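Local coordinates for membrane-anchored mycosin mycp1 (PDB 4HVL), which probably cleaves proteins as a membrane-anchored subtilisin-like serine protease of the ESX-1 (type VII) secretion system, at residues T65-D70 and Q175-S180; G102-S107 and T311-A316. All blocks are in the same frame, centred on the assembly; numbering follows the deposited sequence.

Both contacts lie in the buried centre of the subtilisin fold, about 10 Å apart between centres, and together they hold two of the three residues of the predicted charge relay. Contact 1 joins two neighbouring strands of the seven-stranded parallel sheet and is held by a ladder of backbone hydrogen bonds. Contact 2 joins two helices that lie against that sheet. It is mostly apolar packing, and its Ser312 binds a zinc ion and an acetate. The two contacts touch at Asp70 and Thr105. Along the chain their segments alternate.

Contact 1: T65-D70 and Q175-S180; sequences TVAVID and QVINIS
Asp70 OD2 is gripped by two hydroxyls: Ser180 OG gives it a hydrogen bond of 2.6 Å, and OD2 is also hydrogen-bonded to the hydroxyl of Thr105 in helix 102-110. Ser180 OG meets OD2 from above the carboxylate plane, 41° out of it. Asp70 CG stands anti to the backbone N (chi1 -159°), which carries the carboxylate to the Ser180 side, and the turn about chi2 presents OD2.

Segments 65-70 and 176-179 are adjacent strands of the central seven-stranded parallel sheet of the subtilisin fold, with Asp70 at the C-terminal end of its strand. Ala67 N reaches Val176 O at 2.9 Å, and Asn178 N returns to Ala67 O at 2.7 Å. Ile69 N then binds Asn178 O, and Ser180 N closes the ladder on Ile69 O. At the other end the Gln175 side chain bends at chi2 (94°), and its OE1 takes the Thr65 N-H at 2.8 Å, in the carbonyl plane. Thr65 OG1 is hydrogen-bonded to Arg127 and to a water.

Val66 and Val176 lie side by side on the face that also carries Val68 and Asn178, covered by helices 102-110 and 311-328. On the other face, packed against helix 154-171, Ile69 CD1 lies 4.0 Å from Ile177 CG2.

The bonds at Asp70 hold its carboxylate in one orientation, with OD1 hydrogen-bonded to His101, its predicted charge-relay partner.

Contact 2: G102-S107 and T311-A316; sequences GTLTAS and TSFAAA. With ZN (zinc ion), chain G; ACT (acetate ion), chain M.
Helices 102-107 and 311-316 run in roughly the same direction, with their axes 9.3 Å apart at closest approach and a crossing angle of -30°. The nearest CA atoms are those of Thr105 and Ala316, 6.0 Å apart. Each segment is the first part of a longer helix.

The two helices meet through small groups and one ring. Ala316 CB points at the other helix and sits 3.8 Å from Thr105 CG2. Ala316 CB is also 3.8 Å from Thr105 O. Thr105 CG2 is anti to its own N, while OG1 lies beside that N (chi1 -53°). The methyl can thus pack on Ala316 while the hydroxyl turns to Asp70. Phe313 reaches across with its ring. Leu104 CB meets the ring edge in its plane, 3.8 Å from Phe313 CE1.

At the start of helix 311-328 Ser312 OG binds the zinc ion at 2.2 Å. Its chi1 of 48° puts OG between the backbone N and the carbonyl carbon. Acetate binds the metal through both oxygens, with a water and His101 as further ligands. Ser312 N also donates to acetate OXT at 3.1 Å. The metal thus joins Ser312 and His101, two members of the predicted catalytic triad. The acetate probably comes from the crystallisation liquor. In subtilases the catalytic serine sits at the N-terminal end of a long helix, and Ser312 has that place here; His101 immediately precedes helix 102-110.

Further along helix 102-110, Val108 packs on both Phe313 and Ala316. Leu104 touches strand 288-289. Towards the central sheet, Thr105 and Ala315 both rest on Asn178 of strand 176-179, so both helices pack on the same residue of that strand.

Contact 1: T65-D70 and Q175-S180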
loop_
_atom_site.group_PDB
_atom_site.type_symbol
_atom_site.label_atom_id
_atom_site.label_comp_id
_atom_site.label_asym_id
_atom_site.label_seq_id
_atom_site.Cartn_x
_atom_site.Cartn_y
_atom_site.Cartn_z
ATOM N N THR A 65 9.715 -10.129 -7.967
ATOM C CA THR A 65 8.608 -10.661 -7.170
ATOM C C THR A 65 8.139 -9.555 -6.207
ATOM O O THR A 65 8.940 -9.011 -5.451
ATOM C CB THR A 65 9.066 -11.908 -6.370
ATOM O OG1 THR A 65 9.462 -12.949 -7.288
ATOM C CG2 THR A 65 7.966 -12.446 -5.434
ATOM N N VAL A 66 6.852 -9.205 -6.276
ATOM C CA VAL A 66 6.264 -8.223 -5.400
ATOM C C VAL A 66 5.354 -8.934 -4.405
ATOM O O VAL A 66 4.454 -9.697 -4.808
ATOM C CB VAL A 66 5.430 -7.172 -6.174
ATOM C CG1 VAL A 66 4.944 -6.090 -5.222
ATOM C CG2 VAL A 66 6.233 -6.558 -7.325
ATOM N N ALA A 67 5.587 -8.685 -3.114
ATOM C CA ALA A 67 4.689 -9.146 -2.073
ATOM C C ALA A 67 3.647 -8.068 -1.787
ATOM O O ALA A 67 3.987 -6.866 -1.667
ATOM C CB ALA A 67 5.443 -9.473 -0.804
ATOM N N VAL A 68 2.390 -8.494 -1.685
ATOM C CA VAL A 68 1.274 -7.584 -1.500
ATOM C C VAL A 68 0.596 -7.899 -0.186
ATOM O O VAL A 68 0.011 -8.971 -0.037
ATOM C CB VAL A 68 0.255 -7.719 -2.642
ATOM C CG1 VAL A 68 -0.836 -6.664 -2.503
ATOM C CG2 VAL A 68 0.954 -7.612 -3.995
ATOM N N ILE A 69 0.727 -6.992 0.783
ATOM C CA ILE A 69 0.102 -7.158 2.094
ATOM C C ILE A 69 -1.193 -6.355 2.020
ATOM O O ILE A 69 -1.182 -5.131 1.929
ATOM C CB ILE A 69 1.027 -6.664 3.227
ATOM C CG1 ILE A 69 2.402 -7.338 3.104
ATOM C CG2 ILE A 69 0.381 -6.901 4.582
ATOM C CD1 ILE A 69 3.332 -7.081 4.262
ATOM N N ASP A 70 -2.311 -7.060 2.029
ATOM C CA ASP A 70 -3.612 -6.485 1.689
ATOM C C ASP A 70 -4.700 -7.475 2.201
ATOM O O ASP A 70 -4.519 -8.063 3.276
ATOM C CB ASP A 70 -3.650 -6.264 0.169
ATOM C CG ASP A 70 -4.678 -5.231 -0.272
ATOM O OD1 ASP A 70 -5.884 -5.464 0.021
ATOM O OD2 ASP A 70 -4.284 -4.222 -0.946
ATOM N N GLN A 175 11.309 -8.638 -3.706
ATOM C CA GLN A 175 12.249 -7.523 -3.819
ATOM C C GLN A 175 11.541 -6.182 -3.697
ATOM O O GLN A 175 12.197 -5.140 -3.542
ATOM C CB GLN A 175 13.030 -7.579 -5.123
ATOM C CG GLN A 175 13.868 -8.827 -5.284
ATOM C CD GLN A 175 13.157 -9.924 -6.039
ATOM O OE1 GLN A 175 12.151 -9.699 -6.695
ATOM N NE2 GLN A 175 13.661 -11.132 -5.910
ATOM N N VAL A 176 10.203 -6.235 -3.761
ATOM C CA VAL A 176 9.312 -5.109 -3.458
ATOM C C VAL A 176 8.200 -5.640 -2.568
ATOM O O VAL A 176 7.655 -6.727 -2.826
ATOM C CB VAL A 176 8.728 -4.510 -4.749
ATOM C CG1 VAL A 176 7.909 -3.256 -4.460
ATOM C CG2 VAL A 176 9.847 -4.215 -5.745
ATOM N N ILE A 177 7.905 -4.899 -1.491
ATOM C CA ILE A 177 6.810 -5.218 -0.587
ATOM C C ILE A 177 5.822 -4.048 -0.547
ATOM O O ILE A 177 6.138 -2.945 -0.047
ATOM C CB ILE A 177 7.316 -5.496 0.849
ATOM C CG1 ILE A 177 8.331 -6.646 0.832
ATOM C CG2 ILE A 177 6.149 -5.854 1.760
ATOM C CD1 ILE A 177 8.992 -6.931 2.154
ATOM N N ASN A 178 4.622 -4.287 -1.050
ATOM C CA ASN A 178 3.556 -3.286 -1.060
ATOM C C ASN A 178 2.688 -3.473 0.165
ATOM O O ASN A 178 2.045 -4.523 0.320
ATOM C CB ASN A 178 2.697 -3.462 -2.317
ATOM C CG ASN A 178 1.612 -2.411 -2.450
ATOM O OD1 ASN A 178 1.818 -1.323 -2.991
ATOM N ND2 ASN A 178 0.442 -2.751 -2.003
ATOM N N ILE A 179 2.662 -2.461 1.032
ATOM C CA ILE A 179 1.869 -2.520 2.252
ATOM C C ILE A 179 0.672 -1.581 2.117
ATOM O O ILE A 179 0.820 -0.362 2.109
ATOM C CB ILE A 179 2.703 -2.124 3.499
ATOM C CG1 ILE A 179 3.974 -2.976 3.570
ATOM C CG2 ILE A 179 1.853 -2.280 4.763
ATOM C CD1 ILE A 179 4.816 -2.821 4.835
ATOM N N SER A 180 -0.507 -2.170 1.980
ATOM C CA SER A 180 -1.732 -1.421 1.863
ATOM C C SER A 180 -2.228 -1.001 3.249
ATOM O O SER A 180 -3.020 -0.085 3.357
ATOM C CB SER A 180 -2.824 -2.229 1.138
ATOM O OG SER A 180 -2.397 -2.686 -0.139
HETATM O O HOH W 1 11.892 -12.758 -8.191
#

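Contact 2: G102-S107 and T311-A316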
loop_
_atom_site.group_PDB
_atom_site.type_symbol
_atom_site.label_atom_id
_atom_site.label_comp_id
_atom_site.label_asym_id
_atom_site.label_seq_id
_atom_site.Cartn_x
_atom_site.Cartn_y
_atom_site.Cartn_z
ATOM N N GLY A 102 -7.739 -6.697 -2.250
ATOM C CA GLY A 102 -6.392 -7.175 -2.528
ATOM C C GLY A 102 -6.196 -7.687 -3.946
ATOM O O GLY A 102 -5.141 -7.497 -4.557
ATOM N N THR A 103 -7.224 -8.322 -4.481
ATOM C CA THR A 103 -7.175 -8.793 -5.859
ATOM C C THR A 103 -6.952 -7.596 -6.785
ATOM O O THR A 103 -6.162 -7.658 -7.727
ATOM C CB THR A 103 -8.491 -9.505 -6.232
ATOM O OG1 THR A 103 -8.694 -10.609 -5.329
ATOM C CG2 THR A 103 -8.425 -10.018 -7.654
ATOM N N LEU A 104 -7.644 -6.507 -6.492
ATOM C CA LEU A 104 -7.578 -5.288 -7.333
ATOM C C LEU A 104 -6.225 -4.608 -7.184
ATOM O O LEU A 104 -5.626 -4.222 -8.163
ATOM C CB LEU A 104 -8.725 -4.331 -7.017
ATOM C CG LEU A 104 -10.111 -4.716 -7.561
ATOM C CD1 LEU A 104 -10.656 -6.010 -6.972
ATOM C CD2 LEU A 104 -11.109 -3.598 -7.322
ATOM N N THR A 105 -5.742 -4.466 -5.955
ATOM C CA THR A 105 -4.380 -3.964 -5.716
ATOM C C THR A 105 -3.326 -4.719 -6.536
ATOM O O THR A 105 -2.547 -4.114 -7.284
ATOM C CB THR A 105 -4.026 -4.089 -4.231
ATOM O OG1 THR A 105 -5.050 -3.454 -3.476
ATOM C CG2 THR A 105 -2.690 -3.430 -3.917
ATOM N N ALA A 106 -3.339 -6.044 -6.404
ATOM C CA ALA A 106 -2.396 -6.891 -7.131
ATOM C C ALA A 106 -2.505 -6.678 -8.640
ATOM O O ALA A 106 -1.466 -6.652 -9.335
ATOM C CB ALA A 106 -2.590 -8.366 -6.772
ATOM N N SER A 107 -3.735 -6.479 -9.135
ATOM C CA SER A 107 -3.946 -6.267 -10.577
ATOM C C SER A 107 -3.323 -4.965 -11.070
ATOM O O SER A 107 -2.810 -4.911 -12.194
ATOM C CB SER A 107 -5.422 -6.325 -10.969
ATOM O OG SER A 107 -6.118 -5.134 -10.632
ATOM N N THR A 311 -5.736 5.215 -1.046
ATOM C CA THR A 311 -4.280 5.293 -1.072
ATOM C C THR A 311 -3.578 3.944 -1.282
ATOM O O THR A 311 -2.431 3.924 -1.707
ATOM C CB THR A 311 -3.706 5.992 0.174
ATOM O OG1 THR A 311 -4.176 5.346 1.358
ATOM C CG2 THR A 311 -4.145 7.460 0.177
ATOM N N SER A 312 -4.255 2.828 -1.022
ATOM C CA SER A 312 -3.704 1.510 -1.373
ATOM C C SER A 312 -3.403 1.426 -2.889
ATOM O O SER A 312 -2.393 0.853 -3.280
ATOM C CB SER A 312 -4.612 0.351 -0.908
ATOM O OG SER A 312 -5.982 0.530 -1.259
ATOM N N PHE A 313 -4.249 2.040 -3.725
ATOM C CA PHE A 313 -4.011 2.061 -5.172
ATOM C C PHE A 313 -2.834 2.954 -5.559
ATOM O O PHE A 313 -2.040 2.578 -6.416
ATOM C CB PHE A 313 -5.295 2.394 -5.953
ATOM C CG PHE A 313 -6.336 1.320 -5.838
ATOM C CD1 PHE A 313 -6.212 0.144 -6.580
ATOM C CD2 PHE A 313 -7.403 1.443 -4.951
ATOM C CE1 PHE A 313 -7.131 -0.878 -6.457
ATOM C CE2 PHE A 313 -8.329 0.411 -4.820
ATOM C CZ PHE A 313 -8.188 -0.752 -5.570
ATOM N N ALA A 314 -2.709 4.116 -4.927
ATOM C CA ALA A 314 -1.523 4.943 -5.079
ATOM C C ALA A 314 -0.251 4.139 -4.769
ATOM O O ALA A 314 0.717 4.128 -5.555
ATOM C CB ALA A 314 -1.609 6.167 -4.188
ATOM N N ALA A 315 -0.264 3.437 -3.640
ATOM C CA ALA A 315 0.877 2.609 -3.270
ATOM C C ALA A 315 1.140 1.520 -4.287
ATOM O O ALA A 315 2.292 1.232 -4.577
ATOM C CB ALA A 315 0.700 2.013 -1.881
ATOM N N ALA A 316 0.070 0.938 -4.833
ATOM C CA ALA A 316 0.187 -0.111 -5.852
ATOM C C ALA A 316 0.890 0.401 -7.098
ATOM O O ALA A 316 1.766 -0.285 -7.622
ATOM C CB ALA A 316 -1.177 -0.725 -6.197
HETATM ZN ZN ZN G . -7.906 0.610 -0.165
HETATM C C ACT M . -6.507 1.700 1.456
HETATM O O ACT M . -6.742 0.472 1.634
HETATM O OXT ACT M . -6.913 2.307 0.437
HETATM C CH3 ACT M . -5.683 2.390 2.526
HETATM O O HOH W 2 -9.631 0.997 1.042
#